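Local coordinates for activator of Hsp90 ATPase homologue 1/2-like C-terminal domain-containing protein (Enterococcus faecalis, PDB 2NN5) that is of unknown function but belongs to the AHA1 family, related to activators of the Hsp90 ATPase, and can bind magnesium, at residues I110-K115 with A143-V148. Sequence-based numbering, arbitrary orientation. Where two conformers were deposited one is given.
Sequences IYFDLK and AGWSIV
Ile110 meets the Trp145 indole with both ends of its branched side chain. CD1 lies 3.5 Å from Trp145 CZ2 and equally near CH2, approaching the benzo ring obliquely, whereas CG2 stands 3.5 Å above the indole plane, displaced toward the rim, with Trp145 CE2, CZ2 and NE1 each at 3.9 Å. Two torsions of Ile110 set this up: chi1 59° puts CG1 between the backbone N and the carbonyl carbon and CG2 anti to the carbonyl carbon, and chi2, extended at -177°, carries CD1 out to CZ2 and CH2. The CB of Ile110 itself faces the helix. Phe112, two residues along the same strand, adds a lighter touch: its CZ comes within 4.1 Å of Trp145 CZ3, which lies near the plane of the phenyl ring, at its edge.

The CA atoms of Ile110 and Trp145 are 9.7 Å apart, so the indole bridges the gap between helix 138-157 and strand 108-116 of the antiparallel sheet. This is the helix-on-sheet packing of the helix-grip (SRPBCC) fold to which AHA1-like domains belong, in which a long helix lies against a curved antiparallel sheet. All three touching residues are buried, and their side chains meet through van der Waals contacts alone. Further aromatic rings surround the indole: Trp105 and Phe65 meet it edge-to-face, and Phe126 contacts both Trp145 and Phe112.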
loop_
_atom_site.group_PDB
_atom_site.type_symbol
_atom_site.label_atom_id
_atom_site.label_comp_id
_atom_site.label_asym_id
_atom_site.label_seq_id
_atom_site.Cartn_x
_atom_site.Cartn_y
_atom_site.Cartn_z
ATOM N N ILE A 110 -0.530 -8.548 -0.260
ATOM C CA ILE A 110 0.152 -7.316 0.204
ATOM C C ILE A 110 0.586 -7.528 1.641
ATOM O O ILE A 110 -0.058 -8.294 2.421
ATOM C CB ILE A 110 -0.775 -6.100 0.123
ATOM C CG1 ILE A 110 -2.039 -6.301 0.973
ATOM C CG2 ILE A 110 -1.098 -5.770 -1.381
ATOM C CD1 ILE A 110 -3.013 -5.088 0.830
ATOM N N TYR A 111 1.674 -6.862 2.029
ATOM C CA TYR A 111 2.281 -7.091 3.364
ATOM C C TYR A 111 2.793 -5.766 3.891
ATOM O O TYR A 111 3.522 -5.057 3.180
ATOM C CB TYR A 111 3.391 -8.145 3.256
ATOM C CG TYR A 111 3.878 -8.642 4.574
ATOM C CD1 TYR A 111 3.187 -9.668 5.210
ATOM C CD2 TYR A 111 5.032 -8.127 5.156
ATOM C CE1 TYR A 111 3.645 -10.162 6.465
ATOM C CE2 TYR A 111 5.501 -8.616 6.357
ATOM C CZ TYR A 111 4.797 -9.611 7.017
ATOM O OH TYR A 111 5.360 -10.081 8.205
ATOM N N PHE A 112 2.372 -5.436 5.123
ATOM C CA PHE A 112 2.780 -4.210 5.822
ATOM C C PHE A 112 3.660 -4.627 6.995
ATOM O O PHE A 112 3.246 -5.409 7.830
ATOM C CB PHE A 112 1.557 -3.452 6.349
ATOM C CG PHE A 112 0.561 -3.099 5.275
ATOM C CD1 PHE A 112 0.584 -1.829 4.643
ATOM C CD2 PHE A 112 -0.444 -4.016 4.885
ATOM C CE1 PHE A 112 -0.372 -1.510 3.650
ATOM C CE2 PHE A 112 -1.372 -3.694 3.849
ATOM C CZ PHE A 112 -1.314 -2.434 3.243
ATOM N N ASP A 113 4.850 -4.057 7.065
ATOM C CA ASP A 113 5.804 -4.327 8.146
ATOM C C ASP A 113 6.170 -2.995 8.802
ATOM O O ASP A 113 6.711 -2.088 8.149
ATOM C CB ASP A 113 7.047 -4.935 7.495
ATOM C CG ASP A 113 7.974 -5.561 8.470
ATOM O OD1 ASP A 113 7.710 -5.505 9.685
ATOM O OD2 ASP A 113 8.967 -6.179 7.972
ATOM N N LEU A 114 5.794 -2.856 10.066
ATOM C CA LEU A 114 5.986 -1.591 10.761
ATOM C C LEU A 114 7.320 -1.660 11.513
ATOM O O LEU A 114 7.407 -2.340 12.501
ATOM C CB LEU A 114 4.799 -1.348 11.719
ATOM C CG LEU A 114 3.450 -0.974 11.075
ATOM C CD1 LEU A 114 2.761 -2.119 10.292
ATOM C CD2 LEU A 114 2.461 -0.423 12.126
ATOM N N LYS A 115 8.320 -0.977 10.996
ATOM C CA LYS A 115 9.653 -1.007 11.602
ATOM C C LYS A 115 9.884 0.298 12.385
ATOM O O LYS A 115 9.894 1.377 11.822
ATOM C CB LYS A 115 10.708 -1.204 10.496
ATOM C CG LYS A 115 10.642 -2.581 9.795
ATOM C CD LYS A 115 11.778 -2.723 8.763
ATOM C CE LYS A 115 11.661 -4.010 7.926
ATOM N NZ LYS A 115 12.678 -4.148 6.822
ATOM N N ALA A 143 1.087 1.246 -9.204
ATOM C CA ALA A 143 0.888 2.702 -9.210
ATOM C C ALA A 143 -0.162 3.054 -8.175
ATOM O O ALA A 143 0.006 3.995 -7.404
ATOM C CB ALA A 143 0.445 3.135 -10.599
ATOM N N GLY A 144 -1.261 2.289 -8.139
ATOM C CA GLY A 144 -2.324 2.584 -7.161
ATOM C C GLY A 144 -1.823 2.497 -5.722
ATOM O O GLY A 144 -2.131 3.347 -4.891
ATOM N N TRP A 145 -1.045 1.448 -5.412
ATOM C CA TRP A 145 -0.489 1.339 -4.070
ATOM C C TRP A 145 0.467 2.476 -3.743
ATOM O O TRP A 145 0.440 3.000 -2.621
ATOM C CB TRP A 145 0.241 -0.007 -3.888
ATOM C CG TRP A 145 -0.774 -1.095 -3.622
ATOM C CD1 TRP A 145 -1.131 -2.146 -4.427
ATOM C CD2 TRP A 145 -1.630 -1.159 -2.458
ATOM N NE1 TRP A 145 -2.146 -2.877 -3.821
ATOM C CE2 TRP A 145 -2.462 -2.300 -2.613
ATOM C CE3 TRP A 145 -1.702 -0.426 -1.254
ATOM C CZ2 TRP A 145 -3.400 -2.672 -1.636
ATOM C CZ3 TRP A 145 -2.661 -0.786 -0.299
ATOM C CH2 TRP A 145 -3.470 -1.899 -0.489
ATOM N N SER A 146 1.306 2.878 -4.697
ATOM C CA SER A 146 2.239 3.967 -4.415
ATOM C C SER A 146 1.470 5.238 -4.041
ATOM O O SER A 146 1.872 5.962 -3.097
ATOM C CB SER A 146 3.144 4.179 -5.629
ATOM O OG SER A 146 3.964 3.032 -5.778
ATOM N N ILE A 147 0.346 5.478 -4.743
ATOM C CA ILE A 147 -0.471 6.675 -4.519
ATOM C C ILE A 147 -1.154 6.597 -3.153
ATOM O O ILE A 147 -1.147 7.587 -2.381
ATOM C CB ILE A 147 -1.485 6.899 -5.691
ATOM C CG1 ILE A 147 -0.701 7.171 -6.991
ATOM C CG2 ILE A 147 -2.488 8.000 -5.336
ATOM C CD1 ILE A 147 -1.492 6.991 -8.307
ATOM N N VAL A 148 -1.803 5.456 -2.852
ATOM C CA VAL A 148 -2.510 5.448 -1.571
ATOM C C VAL A 148 -1.545 5.395 -0.389
ATOM O O VAL A 148 -1.890 5.914 0.688
ATOM C CB VAL A 148 -3.627 4.330 -1.454
ATOM C CG1 VAL A 148 -4.674 4.504 -2.516
ATOM C CG2 VAL A 148 -2.996 2.958 -1.508
#